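Local coordinates for protein deoxyhypusine synthase, putative (Entamoeba histolytica, PDB 7L9R) that probably transfers the aminobutyl group of spermidine to a lysine of the translation factor eIF5A in an NAD-dependent reaction, the first step of hypusine formation, at residues I125-F133 and M196-I207; T183-L192 and R241-L252. One frame throughout, in Å; residues are numbered along the deposited sequence.

Contact 1: I125-F133 and M196-I207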
loop_
_atom_site.group_PDB
_atom_site.type_symbol
_atom_site.label_atom_id
_atom_site.label_comp_id
_atom_site.label_asym_id
_atom_site.label_seq_id
_atom_site.Cartn_x
_atom_site.Cartn_y
_atom_site.Cartn_z
ATOM N N ILE B 125 18.773 -4.132 18.754
ATOM C CA ILE B 125 19.961 -4.387 19.559
ATOM C C ILE B 125 20.116 -5.881 19.827
ATOM O O ILE B 125 21.225 -6.429 19.761
ATOM C CB ILE B 125 19.904 -3.567 20.866
ATOM C CG1 ILE B 125 19.784 -2.073 20.545
ATOM C CG2 ILE B 125 21.128 -3.823 21.725
ATOM C CD1 ILE B 125 20.840 -1.565 19.567
ATOM N N GLU B 126 19.012 -6.566 20.128
ATOM C CA GLU B 126 19.102 -7.984 20.458
ATOM C C GLU B 126 19.482 -8.815 19.236
ATOM O O GLU B 126 20.146 -9.850 19.372
ATOM C CB GLU B 126 17.778 -8.468 21.054
ATOM C CG GLU B 126 17.357 -7.709 22.306
ATOM C CD GLU B 126 16.411 -6.547 22.010
ATOM O OE1 GLU B 126 16.664 -5.794 21.042
ATOM O OE2 GLU B 126 15.420 -6.388 22.755
ATOM N N THR B 127 19.075 -8.373 18.044
ATOM C CA THR B 127 19.485 -9.044 16.814
ATOM C C THR B 127 20.987 -8.915 16.594
ATOM O O THR B 127 21.650 -9.890 16.221
ATOM C CB THR B 127 18.713 -8.459 15.633
ATOM O OG1 THR B 127 17.314 -8.631 15.869
ATOM C CG2 THR B 127 19.094 -9.128 14.313
ATOM N N ASP B 128 21.540 -7.721 16.841
ATOM C CA ASP B 128 22.976 -7.507 16.688
ATOM C C ASP B 128 23.762 -8.413 17.629
ATOM O O ASP B 128 24.761 -9.028 17.225
ATOM C CB ASP B 128 23.287 -6.029 16.939
ATOM C CG ASP B 128 24.743 -5.662 16.673
ATOM O OD1 ASP B 128 25.292 -6.058 15.616
ATOM O OD2 ASP B 128 25.329 -4.940 17.515
ATOM N N ILE B 129 23.290 -8.542 18.875
ATOM C CA ILE B 129 23.892 -9.453 19.847
ATOM C C ILE B 129 23.724 -10.900 19.400
ATOM O O ILE B 129 24.670 -11.697 19.449
ATOM C CB ILE B 129 23.268 -9.231 21.238
ATOM C CG1 ILE B 129 23.601 -7.839 21.775
ATOM C CG2 ILE B 129 23.701 -10.324 22.213
ATOM C CD1 ILE B 129 22.812 -7.467 23.022
ATOM N N MET B 130 22.509 -11.261 18.978
ATOM C CA MET B 130 22.208 -12.641 18.609
ATOM C C MET B 130 23.109 -13.127 17.479
ATOM O O MET B 130 23.569 -14.275 17.492
ATOM C CB MET B 130 20.732 -12.747 18.213
ATOM C CG MET B 130 20.258 -14.143 17.882
ATOM S SD MET B 130 18.489 -14.216 17.505
ATOM C CE MET B 130 17.809 -13.204 18.814
ATOM N N LYS B 131 23.394 -12.261 16.504
ATOM C CA LYS B 131 24.235 -12.651 15.379
ATOM C C LYS B 131 25.684 -12.898 15.772
ATOM O O LYS B 131 26.422 -13.485 14.976
ATOM C CB LYS B 131 24.177 -11.591 14.277
ATOM C CG LYS B 131 22.869 -11.590 13.512
ATOM C CD LYS B 131 22.870 -10.566 12.399
ATOM C CE LYS B 131 21.742 -10.846 11.411
ATOM N NZ LYS B 131 21.734 -9.902 10.254
ATOM N N CYS B 132 26.111 -12.489 16.970
ATOM C CA CYS B 132 27.456 -12.823 17.424
ATOM C C CYS B 132 27.567 -14.258 17.921
ATOM O O CYS B 132 28.683 -14.781 18.014
ATOM C CB CYS B 132 27.901 -11.871 18.538
ATOM S SG CYS B 132 28.078 -10.143 18.053
ATOM N N PHE B 133 26.446 -14.902 18.240
ATOM C CA PHE B 133 26.455 -16.249 18.798
ATOM C C PHE B 133 26.178 -17.331 17.766
ATOM O O PHE B 133 26.716 -18.437 17.886
ATOM C CB PHE B 133 25.419 -16.358 19.924
ATOM C CG PHE B 133 25.608 -15.343 21.020
ATOM C CD1 PHE B 133 26.881 -14.972 21.431
ATOM C CD2 PHE B 133 24.518 -14.751 21.630
ATOM C CE1 PHE B 133 27.060 -14.030 22.436
ATOM C CE2 PHE B 133 24.689 -13.813 22.638
ATOM C CZ PHE B 133 25.958 -13.450 23.040
ATOM N N MET B 196 26.046 -2.610 27.024
ATOM C CA MET B 196 25.963 -3.893 26.328
ATOM C C MET B 196 27.061 -4.016 25.275
ATOM O O MET B 196 27.692 -5.073 25.144
ATOM C CB MET B 196 24.575 -4.055 25.696
ATOM C CG MET B 196 23.483 -4.448 26.694
ATOM S SD MET B 196 21.836 -4.807 26.008
ATOM C CE MET B 196 21.144 -3.164 25.788
ATOM N N GLY B 197 27.320 -2.936 24.533
ATOM C CA GLY B 197 28.392 -2.965 23.555
ATOM C C GLY B 197 29.738 -3.258 24.186
ATOM O O GLY B 197 30.507 -4.073 23.675
ATOM N N GLU B 198 30.030 -2.611 25.320
ATOM C CA GLU B 198 31.282 -2.869 26.024
ATOM C C GLU B 198 31.327 -4.290 26.565
ATOM O O GLU B 198 32.382 -4.932 26.553
ATOM C CB GLU B 198 31.472 -1.863 27.161
ATOM C CG GLU B 198 31.503 -0.412 26.701
ATOM C CD GLU B 198 31.414 0.594 27.847
ATOM O OE1 GLU B 198 30.814 0.275 28.903
ATOM O OE2 GLU B 198 31.962 1.710 27.687
ATOM N N ARG B 199 30.195 -4.794 27.055
ATOM C CA ARG B 199 30.167 -6.144 27.605
ATOM C C ARG B 199 30.318 -7.190 26.507
ATOM O O ARG B 199 31.000 -8.202 26.695
ATOM C CB ARG B 199 28.864 -6.355 28.376
ATOM C CG ARG B 199 28.775 -7.673 29.115
ATOM C CD ARG B 199 27.360 -7.902 29.634
ATOM N NE ARG B 199 27.305 -9.056 30.521
ATOM C CZ ARG B 199 27.407 -8.987 31.840
ATOM N NH1 ARG B 199 27.550 -7.828 32.461
ATOM N NH2 ARG B 199 27.388 -10.112 32.553
ATOM N N LEU B 200 29.676 -6.966 25.358
ATOM C CA LEU B 200 29.709 -7.941 24.273
ATOM C C LEU B 200 31.116 -8.076 23.697
ATOM O O LEU B 200 31.609 -9.192 23.493
ATOM C CB LEU B 200 28.721 -7.529 23.185
ATOM C CG LEU B 200 28.557 -8.486 22.009
ATOM C CD1 LEU B 200 28.024 -9.828 22.498
ATOM C CD2 LEU B 200 27.646 -7.880 20.957
ATOM N N ASN B 201 31.772 -6.945 23.428
ATOM C CA ASN B 201 33.175 -6.909 23.023
ATOM C C ASN B 201 33.425 -7.812 21.818
ATOM O O ASN B 201 34.314 -8.666 21.818
ATOM C CB ASN B 201 34.079 -7.284 24.190
ATOM C CG ASN B 201 35.539 -6.996 23.914
ATOM O OD1 ASN B 201 35.881 -6.054 23.197
ATOM N ND2 ASN B 201 36.411 -7.818 24.479
ATOM N N ASP B 202 32.603 -7.622 20.787
ATOM C CA ASP B 202 32.658 -8.390 19.550
ATOM C C ASP B 202 32.782 -7.404 18.401
ATOM O O ASP B 202 31.875 -6.596 18.182
ATOM C CB ASP B 202 31.399 -9.251 19.392
ATOM C CG ASP B 202 31.517 -10.274 18.279
ATOM O OD1 ASP B 202 31.903 -9.895 17.146
ATOM O OD2 ASP B 202 31.215 -11.462 18.544
ATOM N N THR B 203 33.889 -7.470 17.656
ATOM C CA THR B 203 34.087 -6.482 16.603
ATOM C C THR B 203 33.237 -6.740 15.364
ATOM O O THR B 203 33.317 -5.952 14.417
ATOM C CB THR B 203 35.563 -6.403 16.184
ATOM O OG1 THR B 203 35.993 -7.666 15.661
ATOM C CG2 THR B 203 36.440 -5.998 17.366
ATOM N N THR B 204 32.396 -7.778 15.349
ATOM C CA THR B 204 31.449 -7.917 14.249
ATOM C C THR B 204 30.127 -7.214 14.521
ATOM O O THR B 204 29.299 -7.106 13.607
ATOM C CB THR B 204 31.168 -9.392 13.931
ATOM O OG1 THR B 204 30.323 -9.955 14.940
ATOM C CG2 THR B 204 32.471 -10.200 13.828
ATOM N N SER B 205 29.910 -6.726 15.738
ATOM C CA SER B 205 28.624 -6.161 16.122
ATOM C C SER B 205 28.622 -4.641 16.002
ATOM O O SER B 205 29.653 -3.975 16.156
ATOM C CB SER B 205 28.261 -6.562 17.551
ATOM O OG SER B 205 28.850 -5.680 18.481
ATOM N N VAL B 206 27.440 -4.102 15.710
ATOM C CA VAL B 206 27.258 -2.655 15.660
ATOM C C VAL B 206 27.506 -2.036 17.035
ATOM O O VAL B 206 28.231 -1.039 17.164
ATOM C CB VAL B 206 25.852 -2.317 15.127
ATOM C CG1 VAL B 206 25.558 -0.832 15.273
ATOM C CG2 VAL B 206 25.703 -2.763 13.662
ATOM N N ILE B 207 26.935 -2.632 18.090
ATOM C CA ILE B 207 26.949 -1.948 19.385
ATOM C C ILE B 207 28.350 -1.905 19.990
ATOM O O ILE B 207 28.701 -0.936 20.674
ATOM C CB ILE B 207 25.941 -2.573 20.374
ATOM C CG1 ILE B 207 26.320 -4.014 20.714
ATOM C CG2 ILE B 207 24.523 -2.489 19.819
ATOM C CD1 ILE B 207 25.464 -4.609 21.804
HETATM O O HOH W 1 28.384 -11.582 13.876
HETATM O O HOH W 2 30.952 -13.372 16.890
#
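Asp128 turns its carboxylate across the start of helix 206-212, one oxygen to each of two successive backbone N-H groups. Val206 N donates to Asp128 OD1 and Ile207 N to Asp128 OD2, each over 2.9 Å. Both N-H groups come in on the syn side, about 20° out of the carboxylate plane. The side chain can do this because its CG stands opposite the backbone N (chi1 -174°), which carries the acid off helix 124-130 toward Ser205, the N-cap residue. Arg103 NE, from helix 102-111, forms a salt bridge with OD1 as well.

Beside this polar grip lies an apolar seam. Ile207 CG2 meets Ile125 CD1 at 3.8 Å, and the CD1 at the end of its other branch approaches Ile129 CG1 at 3.7 Å, the side chains slanting across each other in both pairs. Ile129 and Met196 instead cross nearly at right angles, with Ile129 CD1 against Met196 SD at 4.1 Å. Farther along, Cys132 SG sits 3.7 Å from Leu200 CD2.

The turn 202-205 is a type I turn stiffened by an Asx turn, in which Thr204 N donates to Asp202 OD1 at 2.8 Å. A water donating to both Lys131 O and Thr204 OG1 bridges this turn to the C-terminal end of 125-133.

With the first two N-H groups of helix 206-212 and an arginine gathered round it, the buried Asp128 is probably held as the anion, its charge balanced within a partly buried interface.

Contact 2: T183-L192 and R241-L252; sequences TSMPFTPSQL and RLMVDLVQDLRL
Ser190 and Thr188 both direct hydroxyls at one oxygen of Asp249. Ser190 OG donates to Asp249 OD1 at 2.8 Å on the syn side, close to the carboxylate plane, whereas Thr188 OG1 reaches the same oxygen at 3.0 Å from well above that plane (51° out of it). The second oxygen is engaged too: Ser190 N donates to Asp249 OD2 at 2.9 Å along its syn lone pair. Three donors thus fix the rotation of the buried acid against the first turn of helix 189-200. The methyl branch, Thr188 CG2, packs 3.5 Å from Gln248 CB.

Upstream, the backbones run parallel through a single bridge between Phe187 and Val244. Asp245 N gives Phe187 O a short bond of 2.8 Å; Phe187 N to Met243 O is longer and more bent, with an N-H...O angle of 142°. This pairing lies apart from the six-stranded parallel sheet, whose order 3-2-1-4-5-6 is that of a Rossmann-like fold, and it leads both segments into helices beside strand 216-218, an outermost strand of that sheet within the chain. Hydrophobic contacts flank it: Met243 CE lies 3.5 Å from Pro186 CD, and Leu242 CD1 is 3.6 Å from Phe187 CD2, that side chain crossing the phenylalanine almost perpendicularly.

A second shell positions these groups. Thr188 and Gln191 make a capping box: Thr188 OG1 accepts from Gln191 N at 3.2 Å, while the return bond from Thr188 N to Gln191 OE1 is weak. Asp245 starts the other helix: its OD1 accepts from Val247 N and its OD2 from Gln248 N, while Gln248 NE2 reaches OD2 from the face opposite to Gln248 N. Beyond that, Asp245 OD1 takes a hydrogen bond from Val244 N of the third subunit, whose Asp245 OD1 accepts from Val244 N in return.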
loop_
_atom_site.group_PDB
_atom_site.type_symbol
_atom_site.label_atom_id
_atom_site.label_comp_id
_atom_site.label_asym_id
_atom_site.label_seq_id
_atom_site.Cartn_x
_atom_site.Cartn_y
_atom_site.Cartn_z
ATOM N N THR B 183 21.312 0.649 41.502
ATOM C CA THR B 183 19.972 0.470 40.965
ATOM C C THR B 183 18.988 1.550 41.401
ATOM O O THR B 183 17.863 1.582 40.889
ATOM C CB THR B 183 19.433 -0.905 41.370
ATOM O OG1 THR B 183 18.298 -1.235 40.562
ATOM C CG2 THR B 183 19.031 -0.906 42.841
ATOM N N SER B 184 19.381 2.435 42.319
ATOM C CA SER B 184 18.493 3.463 42.854
ATOM C C SER B 184 18.228 4.618 41.890
ATOM O O SER B 184 17.321 5.415 42.156
ATOM C CB SER B 184 19.067 3.989 44.175
ATOM O OG SER B 184 20.090 4.942 43.949
ATOM N N MET B 185 18.980 4.734 40.794
ATOM C CA MET B 185 18.723 5.756 39.786
ATOM C C MET B 185 18.597 5.092 38.421
ATOM O O MET B 185 19.432 4.242 38.063
ATOM C CB MET B 185 19.831 6.816 39.768
ATOM C CG MET B 185 19.932 7.643 41.049
ATOM S SD MET B 185 18.525 8.745 41.300
ATOM C CE MET B 185 18.474 9.556 39.699
ATOM N N PRO B 186 17.565 5.426 37.643
ATOM C CA PRO B 186 17.339 4.726 36.373
ATOM C C PRO B 186 18.396 5.009 35.318
ATOM O O PRO B 186 19.022 6.072 35.286
ATOM C CB PRO B 186 15.975 5.258 35.915
ATOM C CG PRO B 186 15.833 6.575 36.600
ATOM C CD PRO B 186 16.528 6.437 37.917
ATOM N N PHE B 187 18.598 4.009 34.473
ATOM C CA PHE B 187 19.381 4.034 33.249
ATOM C C PHE B 187 18.514 4.468 32.067
ATOM O O PHE B 187 17.292 4.315 32.077
ATOM C CB PHE B 187 19.968 2.648 32.992
ATOM C CG PHE B 187 20.926 2.202 34.049
ATOM C CD1 PHE B 187 22.242 2.632 34.031
ATOM C CD2 PHE B 187 20.492 1.419 35.108
ATOM C CE1 PHE B 187 23.130 2.236 35.020
ATOM C CE2 PHE B 187 21.372 1.030 36.110
ATOM C CZ PHE B 187 22.692 1.437 36.062
ATOM N N THR B 188 19.158 5.016 31.038
ATOM C CA THR B 188 18.438 5.277 29.804
ATOM C C THR B 188 18.740 4.185 28.794
ATOM O O THR B 188 19.702 3.431 28.954
ATOM C CB THR B 188 18.819 6.641 29.221
ATOM O OG1 THR B 188 20.114 6.563 28.619
ATOM C CG2 THR B 188 18.828 7.696 30.306
ATOM N N PRO B 189 17.927 4.046 27.744
ATOM C CA PRO B 189 18.250 3.038 26.719
ATOM C C PRO B 189 19.631 3.214 26.111
ATOM O O PRO B 189 20.381 2.234 26.001
ATOM C CB PRO B 189 17.133 3.229 25.688
ATOM C CG PRO B 189 15.982 3.700 26.502
ATOM C CD PRO B 189 16.567 4.590 27.567
ATOM N N SER B 190 20.010 4.443 25.754
ATOM C CA SER B 190 21.315 4.652 25.132
ATOM C C SER B 190 22.445 4.257 26.077
ATOM O O SER B 190 23.466 3.714 25.638
ATOM C CB SER B 190 21.476 6.110 24.698
ATOM O OG SER B 190 21.777 6.937 25.810
ATOM N N GLN B 191 22.274 4.509 27.381
ATOM C CA GLN B 191 23.283 4.086 28.349
ATOM C C GLN B 191 23.369 2.567 28.439
ATOM O O GLN B 191 24.470 2.007 28.479
ATOM C CB GLN B 191 22.981 4.664 29.729
ATOM C CG GLN B 191 23.051 6.168 29.824
ATOM C CD GLN B 191 22.542 6.668 31.168
ATOM O OE1 GLN B 191 22.146 5.875 32.031
ATOM N NE2 GLN B 191 22.552 7.986 31.353
ATOM N N LEU B 192 22.219 1.888 28.486
ATOM C CA LEU B 192 22.212 0.428 28.521
ATOM C C LEU B 192 22.861 -0.154 27.277
ATOM O O LEU B 192 23.547 -1.182 27.345
ATOM C CB LEU B 192 20.775 -0.084 28.660
ATOM C CG LEU B 192 20.079 0.217 29.994
ATOM C CD1 LEU B 192 18.645 -0.281 29.972
ATOM C CD2 LEU B 192 20.843 -0.410 31.154
ATOM N N ARG B 241 14.603 -4.827 39.679
ATOM C CA ARG B 241 14.707 -3.462 40.173
ATOM C C ARG B 241 15.248 -2.489 39.134
ATOM O O ARG B 241 15.350 -1.292 39.420
ATOM C CB ARG B 241 15.568 -3.442 41.437
ATOM C CG ARG B 241 14.975 -4.296 42.548
ATOM C CD ARG B 241 15.896 -4.400 43.740
ATOM N NE ARG B 241 16.834 -5.507 43.602
ATOM C CZ ARG B 241 18.089 -5.381 43.197
ATOM N NH1 ARG B 241 18.591 -4.206 42.858
ATOM N NH2 ARG B 241 18.862 -6.463 43.133
ATOM N N LEU B 242 15.616 -2.973 37.952
ATOM C CA LEU B 242 16.048 -2.090 36.879
ATOM C C LEU B 242 14.929 -1.125 36.506
ATOM O O LEU B 242 13.760 -1.507 36.409
ATOM C CB LEU B 242 16.468 -2.913 35.661
ATOM C CG LEU B 242 16.906 -2.149 34.413
ATOM C CD1 LEU B 242 18.194 -1.382 34.666
ATOM C CD2 LEU B 242 17.071 -3.109 33.240
ATOM N N MET B 243 15.296 0.136 36.301
ATOM C CA MET B 243 14.379 1.166 35.839
ATOM C C MET B 243 14.934 1.776 34.559
ATOM O O MET B 243 16.151 1.889 34.385
ATOM C CB MET B 243 14.183 2.224 36.917
ATOM C CG MET B 243 13.575 1.643 38.175
ATOM S SD MET B 243 13.345 2.807 39.527
ATOM C CE MET B 243 14.880 3.719 39.458
ATOM N N VAL B 244 14.039 2.160 33.651
ATOM C CA VAL B 244 14.433 2.689 32.349
ATOM C C VAL B 244 13.767 4.045 32.164
ATOM O O VAL B 244 12.538 4.129 32.044
ATOM C CB VAL B 244 14.072 1.743 31.195
ATOM C CG1 VAL B 244 14.368 2.404 29.857
ATOM C CG2 VAL B 244 14.849 0.436 31.303
ATOM N N ASP B 245 14.575 5.103 32.152
ATOM C CA ASP B 245 14.089 6.456 31.934
ATOM C C ASP B 245 14.214 6.837 30.466
ATOM O O ASP B 245 15.220 6.540 29.815
ATOM C CB ASP B 245 14.854 7.469 32.779
ATOM C CG ASP B 245 14.519 8.903 32.402
ATOM O OD1 ASP B 245 13.313 9.225 32.293
ATOM O OD2 ASP B 245 15.455 9.701 32.186
ATOM N N LEU B 246 13.181 7.500 29.951
ATOM C CA LEU B 246 13.182 7.962 28.573
ATOM C C LEU B 246 13.451 9.456 28.442
ATOM O O LEU B 246 13.802 9.909 27.348
ATOM C CB LEU B 246 11.837 7.624 27.909
ATOM C CG LEU B 246 11.844 6.522 26.845
ATOM C CD1 LEU B 246 12.519 5.238 27.340
ATOM C CD2 LEU B 246 10.413 6.247 26.376
ATOM N N VAL B 247 13.295 10.232 29.517
ATOM C CA VAL B 247 13.388 11.682 29.382
ATOM C C VAL B 247 14.823 12.110 29.088
ATOM O O VAL B 247 15.055 13.002 28.263
ATOM C CB VAL B 247 12.829 12.386 30.633
ATOM C CG1 VAL B 247 12.960 13.906 30.501
ATOM C CG2 VAL B 247 11.371 12.005 30.864
ATOM N N GLN B 248 15.809 11.484 29.743
ATOM C CA GLN B 248 17.193 11.894 29.524
ATOM C C GLN B 248 17.614 11.666 28.082
ATOM O O GLN B 248 18.277 12.520 27.485
ATOM C CB GLN B 248 18.136 11.143 30.461
ATOM C CG GLN B 248 18.112 11.593 31.901
ATOM C CD GLN B 248 18.817 10.601 32.807
ATOM O OE1 GLN B 248 20.051 10.469 32.771
ATOM N NE2 GLN B 248 18.034 9.879 33.614
ATOM N N ASP B 249 17.207 10.537 27.493
ATOM C CA ASP B 249 17.523 10.289 26.089
ATOM C C ASP B 249 16.804 11.283 25.183
ATOM O O ASP B 249 17.380 11.762 24.198
ATOM C CB ASP B 249 17.166 8.849 25.713
ATOM C CG ASP B 249 18.344 7.884 25.862
ATOM O OD1 ASP B 249 19.435 8.318 26.288
ATOM O OD2 ASP B 249 18.168 6.684 25.561
ATOM N N LEU B 250 15.551 11.619 25.515
ATOM C CA LEU B 250 14.843 12.673 24.795
ATOM C C LEU B 250 15.633 13.975 24.809
ATOM O O LEU B 250 15.724 14.667 23.788
ATOM C CB LEU B 250 13.462 12.894 25.413
ATOM C CG LEU B 250 12.585 13.949 24.733
ATOM C CD1 LEU B 250 12.168 13.520 23.331
ATOM C CD2 LEU B 250 11.384 14.291 25.593
ATOM N N ARG B 251 16.217 14.323 25.957
ATOM C CA ARG B 251 16.990 15.557 26.054
ATOM C C ARG B 251 18.317 15.464 25.307
ATOM O O ARG B 251 18.766 16.463 24.735
ATOM C CB ARG B 251 17.220 15.915 27.524
ATOM C CG ARG B 251 15.913 16.033 28.315
ATOM C CD ARG B 251 16.080 16.744 29.657
ATOM N NE ARG B 251 16.875 15.977 30.607
ATOM C CZ ARG B 251 18.087 16.314 31.025
ATOM N NH1 ARG B 251 18.674 17.432 30.625
ATOM N NH2 ARG B 251 18.724 15.514 31.874
ATOM N N LEU B 252 18.956 14.288 25.291
ATOM C CA LEU B 252 20.219 14.153 24.565
ATOM C C LEU B 252 20.031 14.390 23.076
ATOM O O LEU B 252 20.726 15.218 22.475
ATOM C CB LEU B 252 20.832 12.770 24.777
ATOM C CG LEU B 252 21.625 12.448 26.033
ATOM C CD1 LEU B 252 22.152 11.028 25.911
ATOM C CD2 LEU B 252 22.770 13.444 26.211
HETATM O O HOH W 3 17.782 1.005 37.980
#

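In the fold
From the N terminus, the chain meets the segments in the order 125-133, 183-192, 196-207 and 241-252, so contacts 1 and 2 alternate and their loops cross without nesting. Contact 1 closes a loop of 62 residues that holds helix 160-179 and a stretch, 138-156, that is not modelled. Contact 2 closes 48 residues, among them helices 206-212 and 226-237 and the edge strand 216-218. Helix 189-200 belongs to both: its N-terminal end is fixed in contact 2 to the start of helix 247-258, its C-terminal end in contact 1 to helix 124-130. The two centres lie about 20 Å apart, and contact 2 also borders the third subunit.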